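Local coordinates for EtuB protein (Clostridium kluyveri DSM 555, PDB 3IO0) that probably serves as a trimeric building block of the bacterial microcompartment shell associated with ethanol utilisation, at residues Ala164-Thr174 with Thr192-Ser203. Sequence-based numbering, arbitrary orientation.
Sequences ALKTADVKLIT and TISGDSGAVLQS
The backbone carbonyl of A164, in helix 154-167, is met by the S203 hydroxyl: OG donates to A164 O over 2.7 Å, tilted 30° from the carbonyl plane. A second flat group, the Q202 peptide carbonyl, has T167 CG2 3.4 Å from its O. Serine suits position 203 because it is small and carries a donor, which chi1 (-75°) turns to A164 O. Small residues let the helices come close, with A164 CB 4.2 Å from S203 CB; in the connection after the helix, A168 CB touches A199 O. In this BMC domain strand 171-176, outermost of the five-stranded sheet within this chain, pairs antiparallel with 189-195, while L165 and L172 pack on L27 and H30 of a second subunit. V170 packs between strand 189-195 and helix 197-217 with both branches, CG1 3.9 Å from A199 CB and CG2 3.8 Å from I193 CG1. I193, whose CD1 meets L165 CD2 at 3.5 Å, also packs on M149 of the next strand. K171 and S194 exchange backbone hydrogen bonds; then a classic beta bulge sets I173 and T174 both against T192, whose O accepts I173 N at 2.7 Å and, weakly, T174 N. G195 (phi 154°) adopts a conformation open mainly to glycine.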
ATOM      1  N   ALA A 164     -26.227   4.168   6.256  1.00 52.16           N
ATOM      2  CA  ALA A 164     -26.231   5.613   6.117  1.00 52.31           C
ATOM      3  C   ALA A 164     -27.235   6.027   5.051  1.00 52.58           C
ATOM      4  O   ALA A 164     -28.032   6.934   5.270  1.00 53.09           O
ATOM      5  CB  ALA A 164     -24.862   6.118   5.775  1.00 52.12           C
ATOM      6  N   LEU A 165     -27.214   5.338   3.913  1.00 52.64           N
ATOM      7  CA  LEU A 165     -28.021   5.717   2.758  1.00 52.72           C
ATOM      8  C   LEU A 165     -29.491   5.366   2.946  1.00 52.96           C
ATOM      9  O   LEU A 165     -30.392   6.060   2.437  1.00 52.79           O
ATOM     10  CB  LEU A 165     -27.479   5.029   1.508  1.00 52.77           C
ATOM     11  CG  LEU A 165     -26.082   5.426   1.031  1.00 52.72           C
ATOM     12  CD1 LEU A 165     -25.551   4.392   0.062  1.00 52.46           C
ATOM     13  CD2 LEU A 165     -26.119   6.788   0.374  1.00 52.93           C
ATOM     14  N   LYS A 166     -29.716   4.271   3.670  1.00 53.35           N
ATOM     15  CA  LYS A 166     -31.055   3.812   4.030  1.00 53.67           C
ATOM     16  C   LYS A 166     -31.723   4.790   4.999  1.00 53.77           C
ATOM     17  O   LYS A 166     -32.903   5.080   4.865  1.00 53.72           O
ATOM     18  CB  LYS A 166     -30.985   2.418   4.661  1.00 53.63           C
ATOM     19  CG  LYS A 166     -30.882   1.242   3.679  1.00 54.18           C
ATOM     20  CD  LYS A 166     -30.266   0.044   4.413  1.00 55.85           C
ATOM     21  CE  LYS A 166     -30.973  -1.294   4.149  1.00 55.74           C
ATOM     22  NZ  LYS A 166     -30.337  -2.090   3.086  1.00 55.31           N
ATOM     23  N   THR A 167     -30.939   5.310   5.943  1.00 54.00           N
ATOM     24  CA  THR A 167     -31.424   6.128   7.055  1.00 54.21           C
ATOM     25  C   THR A 167     -32.131   7.431   6.686  1.00 54.64           C
ATOM     26  O   THR A 167     -33.083   7.822   7.362  1.00 55.05           O
ATOM     27  CB  THR A 167     -30.273   6.447   8.021  1.00 54.15           C
ATOM     28  OG1 THR A 167     -29.992   5.284   8.799  1.00 54.35           O
ATOM     29  CG2 THR A 167     -30.619   7.600   8.961  1.00 54.24           C
ATOM     30  N   ALA A 168     -31.673   8.116   5.643  1.00 54.77           N
ATOM     31  CA  ALA A 168     -32.209   9.438   5.343  1.00 54.94           C
ATOM     32  C   ALA A 168     -32.085   9.772   3.874  1.00 55.32           C
ATOM     33  O   ALA A 168     -31.557   8.978   3.086  1.00 55.92           O
ATOM     34  CB  ALA A 168     -31.517  10.497   6.195  1.00 54.89           C
ATOM     35  N   ASP A 169     -32.585  10.944   3.498  1.00 55.42           N
ATOM     36  CA  ASP A 169     -32.568  11.342   2.104  1.00 55.72           C
ATOM     37  C   ASP A 169     -31.303  12.142   1.791  1.00 55.08           C
ATOM     38  O   ASP A 169     -31.267  13.369   1.935  1.00 55.20           O
ATOM     39  CB  ASP A 169     -33.849  12.103   1.730  1.00 56.27           C
ATOM     40  CG  ASP A 169     -33.879  12.509   0.251  1.00 59.23           C
ATOM     41  OD1 ASP A 169     -33.334  11.758  -0.600  1.00 62.86           O
ATOM     42  OD2 ASP A 169     -34.442  13.583  -0.074  1.00 61.69           O
ATOM     43  N   VAL A 170     -30.259  11.432   1.373  1.00 54.33           N
ATOM     44  CA  VAL A 170     -28.954  12.045   1.102  1.00 53.45           C
ATOM     45  C   VAL A 170     -28.423  11.623  -0.267  1.00 53.35           C
ATOM     46  O   VAL A 170     -28.745  10.532  -0.749  1.00 53.59           O
ATOM     47  CB  VAL A 170     -27.914  11.695   2.196  1.00 53.20           C
ATOM     48  CG1 VAL A 170     -28.235  12.413   3.500  1.00 52.54           C
ATOM     49  CG2 VAL A 170     -27.834  10.187   2.417  1.00 52.53           C
ATOM     50  N   LYS A 171     -27.626  12.488  -0.896  1.00 52.84           N
ATOM     51  CA  LYS A 171     -26.952  12.152  -2.154  1.00 52.20           C
ATOM     52  C   LYS A 171     -25.685  11.341  -1.869  1.00 51.35           C
ATOM     53  O   LYS A 171     -24.960  11.622  -0.896  1.00 51.16           O
ATOM     54  CB  LYS A 171     -26.569  13.412  -2.926  1.00 52.50           C
ATOM     55  CG  LYS A 171     -27.694  14.367  -3.239  1.00 54.49           C
ATOM     56  CD  LYS A 171     -27.165  15.461  -4.163  1.00 59.37           C
ATOM     57  CE  LYS A 171     -28.282  16.248  -4.868  1.00 61.81           C
ATOM     58  NZ  LYS A 171     -28.862  17.310  -3.986  1.00 62.77           N
ATOM     59  N   LEU A 172     -25.429  10.339  -2.715  1.00 50.16           N
ATOM     60  CA  LEU A 172     -24.188   9.572  -2.667  1.00 48.84           C
ATOM     61  C   LEU A 172     -23.190  10.276  -3.557  1.00 48.06           C
ATOM     62  O   LEU A 172     -23.371  10.327  -4.764  1.00 47.98           O
ATOM     63  CB  LEU A 172     -24.400   8.158  -3.197  1.00 48.81           C
ATOM     64  CG  LEU A 172     -23.501   6.989  -2.765  1.00 48.91           C
ATOM     65  CD1 LEU A 172     -23.174   6.115  -3.979  1.00 49.12           C
ATOM     66  CD2 LEU A 172     -22.221   7.419  -2.073  1.00 47.91           C
ATOM     67  N   ILE A 173     -22.134  10.821  -2.968  1.00 47.22           N
ATOM     68  CA  ILE A 173     -21.179  11.605  -3.742  1.00 46.23           C
ATOM     69  C   ILE A 173     -19.976  10.766  -4.147  1.00 45.56           C
ATOM     70  O   ILE A 173     -19.518  10.857  -5.283  1.00 45.61           O
ATOM     71  CB  ILE A 173     -20.780  12.909  -3.004  1.00 46.16           C
ATOM     72  CG1 ILE A 173     -22.028  13.701  -2.623  1.00 45.61           C
ATOM     73  CG2 ILE A 173     -19.851  13.781  -3.844  1.00 46.17           C
ATOM     74  CD1 ILE A 173     -22.876  14.124  -3.790  1.00 45.11           C
ATOM     75  N   THR A 174     -19.492   9.931  -3.234  1.00 44.79           N
ATOM     76  CA  THR A 174     -18.321   9.095  -3.497  1.00 44.42           C
ATOM     77  C   THR A 174     -18.522   7.678  -2.990  1.00 44.07           C
ATOM     78  O   THR A 174     -18.902   7.486  -1.836  1.00 44.64           O
ATOM     79  CB  THR A 174     -17.063   9.682  -2.803  1.00 44.36           C
ATOM     80  OG1 THR A 174     -16.700  10.920  -3.432  1.00 44.95           O
ATOM     81  CG2 THR A 174     -15.893   8.706  -2.852  1.00 43.57           C
ATOM     82  N   THR A 192     -19.222   8.948   0.715  1.00 49.22           N
ATOM     83  CA  THR A 192     -19.229  10.380   0.859  1.00 49.77           C
ATOM     84  C   THR A 192     -20.623  10.868   0.540  1.00 50.44           C
ATOM     85  O   THR A 192     -21.225  10.458  -0.456  1.00 50.66           O
ATOM     86  CB  THR A 192     -18.152  10.988  -0.019  1.00 49.67           C
ATOM     87  OG1 THR A 192     -17.077  11.404   0.821  1.00 50.30           O
ATOM     88  CG2 THR A 192     -18.653  12.159  -0.803  1.00 49.21           C
ATOM     89  N   ILE A 193     -21.138  11.738   1.398  1.00 51.19           N
ATOM     90  CA  ILE A 193     -22.564  12.047   1.402  1.00 51.66           C
ATOM     91  C   ILE A 193     -22.856  13.547   1.488  1.00 51.90           C
ATOM     92  O   ILE A 193     -22.146  14.279   2.185  1.00 52.06           O
ATOM     93  CB  ILE A 193     -23.263  11.148   2.464  1.00 51.78           C
ATOM     94  CG1 ILE A 193     -24.096  10.116   1.726  1.00 52.91           C
ATOM     95  CG2 ILE A 193     -24.059  11.910   3.534  1.00 50.80           C
ATOM     96  CD1 ILE A 193     -24.242   8.825   2.471  1.00 56.42           C
ATOM     97  N   SER A 194     -23.863  14.003   0.742  1.00 52.09           N
ATOM     98  CA  SER A 194     -24.291  15.415   0.786  1.00 52.58           C
ATOM     99  C   SER A 194     -25.816  15.547   0.893  1.00 53.09           C
ATOM    100  O   SER A 194     -26.553  14.610   0.565  1.00 53.23           O
ATOM    101  CB  SER A 194     -23.773  16.190  -0.433  1.00 52.37           C
ATOM    102  OG  SER A 194     -24.008  17.586  -0.318  1.00 51.92           O
ATOM    103  N   GLY A 195     -26.283  16.706   1.355  1.00 53.36           N
ATOM    104  CA  GLY A 195     -27.718  16.960   1.485  1.00 54.01           C
ATOM    105  C   GLY A 195     -27.998  17.992   2.549  1.00 54.51           C
ATOM    106  O   GLY A 195     -27.121  18.789   2.879  1.00 54.98           O
ATOM    107  N   ASP A 196     -29.211  17.991   3.091  1.00 54.89           N
ATOM    108  CA  ASP A 196     -29.534  18.913   4.185  1.00 55.61           C
ATOM    109  C   ASP A 196     -28.857  18.469   5.463  1.00 55.44           C
ATOM    110  O   ASP A 196     -28.753  17.270   5.724  1.00 55.68           O
ATOM    111  CB  ASP A 196     -31.047  19.021   4.391  1.00 56.11           C
ATOM    112  CG  ASP A 196     -31.757  19.661   3.194  1.00 57.98           C
ATOM    113  OD1 ASP A 196     -31.136  20.511   2.494  1.00 58.25           O
ATOM    114  OD2 ASP A 196     -32.940  19.305   2.954  1.00 59.88           O
ATOM    115  N   SER A 197     -28.397  19.426   6.260  1.00 55.16           N
ATOM    116  CA  SER A 197     -27.688  19.100   7.496  1.00 55.15           C
ATOM    117  C   SER A 197     -28.407  18.035   8.333  1.00 55.15           C
ATOM    118  O   SER A 197     -27.793  17.036   8.731  1.00 55.34           O
ATOM    119  CB  SER A 197     -27.454  20.350   8.330  1.00 55.14           C
ATOM    120  OG  SER A 197     -28.680  20.992   8.594  1.00 55.61           O
ATOM    121  N   GLY A 198     -29.701  18.244   8.586  1.00 54.87           N
ATOM    122  CA  GLY A 198     -30.509  17.298   9.358  1.00 54.43           C
ATOM    123  C   GLY A 198     -30.416  15.881   8.818  1.00 54.22           C
ATOM    124  O   GLY A 198     -30.170  14.928   9.576  1.00 54.02           O
ATOM    125  N   ALA A 199     -30.600  15.757   7.500  1.00 53.88           N
ATOM    126  CA  ALA A 199     -30.519  14.480   6.792  1.00 53.33           C
ATOM    127  C   ALA A 199     -29.125  13.851   6.931  1.00 53.18           C
ATOM    128  O   ALA A 199     -28.991  12.686   7.338  1.00 53.04           O
ATOM    129  CB  ALA A 199     -30.894  14.670   5.324  1.00 53.05           C
ATOM    130  N   VAL A 200     -28.097  14.640   6.622  1.00 52.80           N
ATOM    131  CA  VAL A 200     -26.712  14.183   6.686  1.00 52.54           C
ATOM    132  C   VAL A 200     -26.337  13.718   8.099  1.00 52.73           C
ATOM    133  O   VAL A 200     -25.779  12.633   8.276  1.00 52.74           O
ATOM    134  CB  VAL A 200     -25.731  15.262   6.150  1.00 52.40           C
ATOM    135  CG1 VAL A 200     -24.291  14.846   6.348  1.00 51.74           C
ATOM    136  CG2 VAL A 200     -25.989  15.539   4.668  1.00 52.06           C
ATOM    137  N   LEU A 201     -26.678  14.520   9.103  1.00 52.96           N
ATOM    138  CA  LEU A 201     -26.401  14.159  10.496  1.00 53.31           C
ATOM    139  C   LEU A 201     -27.106  12.871  10.936  1.00 53.85           C
ATOM    140  O   LEU A 201     -26.525  12.040  11.639  1.00 53.78           O
ATOM    141  CB  LEU A 201     -26.744  15.319  11.430  1.00 52.98           C
ATOM    142  CG  LEU A 201     -25.661  16.400  11.466  1.00 52.60           C
ATOM    143  CD1 LEU A 201     -26.218  17.741  11.913  1.00 51.52           C
ATOM    144  CD2 LEU A 201     -24.474  15.961  12.327  1.00 51.73           C
ATOM    145  N   GLN A 202     -28.349  12.702  10.502  1.00 54.50           N
ATOM    146  CA  GLN A 202     -29.131  11.515  10.837  1.00 55.22           C
ATOM    147  C   GLN A 202     -28.475  10.238  10.265  1.00 55.10           C
ATOM    148  O   GLN A 202     -28.375   9.212  10.968  1.00 55.09           O
ATOM    149  CB  GLN A 202     -30.549  11.693  10.308  1.00 55.24           C
ATOM    150  CG  GLN A 202     -31.652  10.977  11.070  1.00 55.76           C
ATOM    151  CD  GLN A 202     -32.971  11.014  10.292  1.00 56.42           C
ATOM    152  OE1 GLN A 202     -33.698  10.020  10.239  1.00 58.97           O
ATOM    153  NE2 GLN A 202     -33.264  12.152   9.656  1.00 56.75           N
ATOM    154  N   SER A 203     -28.017  10.328   9.004  1.00 54.80           N
ATOM    155  CA  SER A 203     -27.282   9.250   8.318  1.00 54.23           C
ATOM    156  C   SER A 203     -25.962   8.920   8.999  1.00 53.91           C
ATOM    157  O   SER A 203     -25.688   7.765   9.321  1.00 54.04           O
ATOM    158  CB  SER A 203     -26.995   9.627   6.870  1.00 54.10           C
ATOM    159  OG  SER A 203     -28.155   9.527   6.080  1.00 54.54           O
TER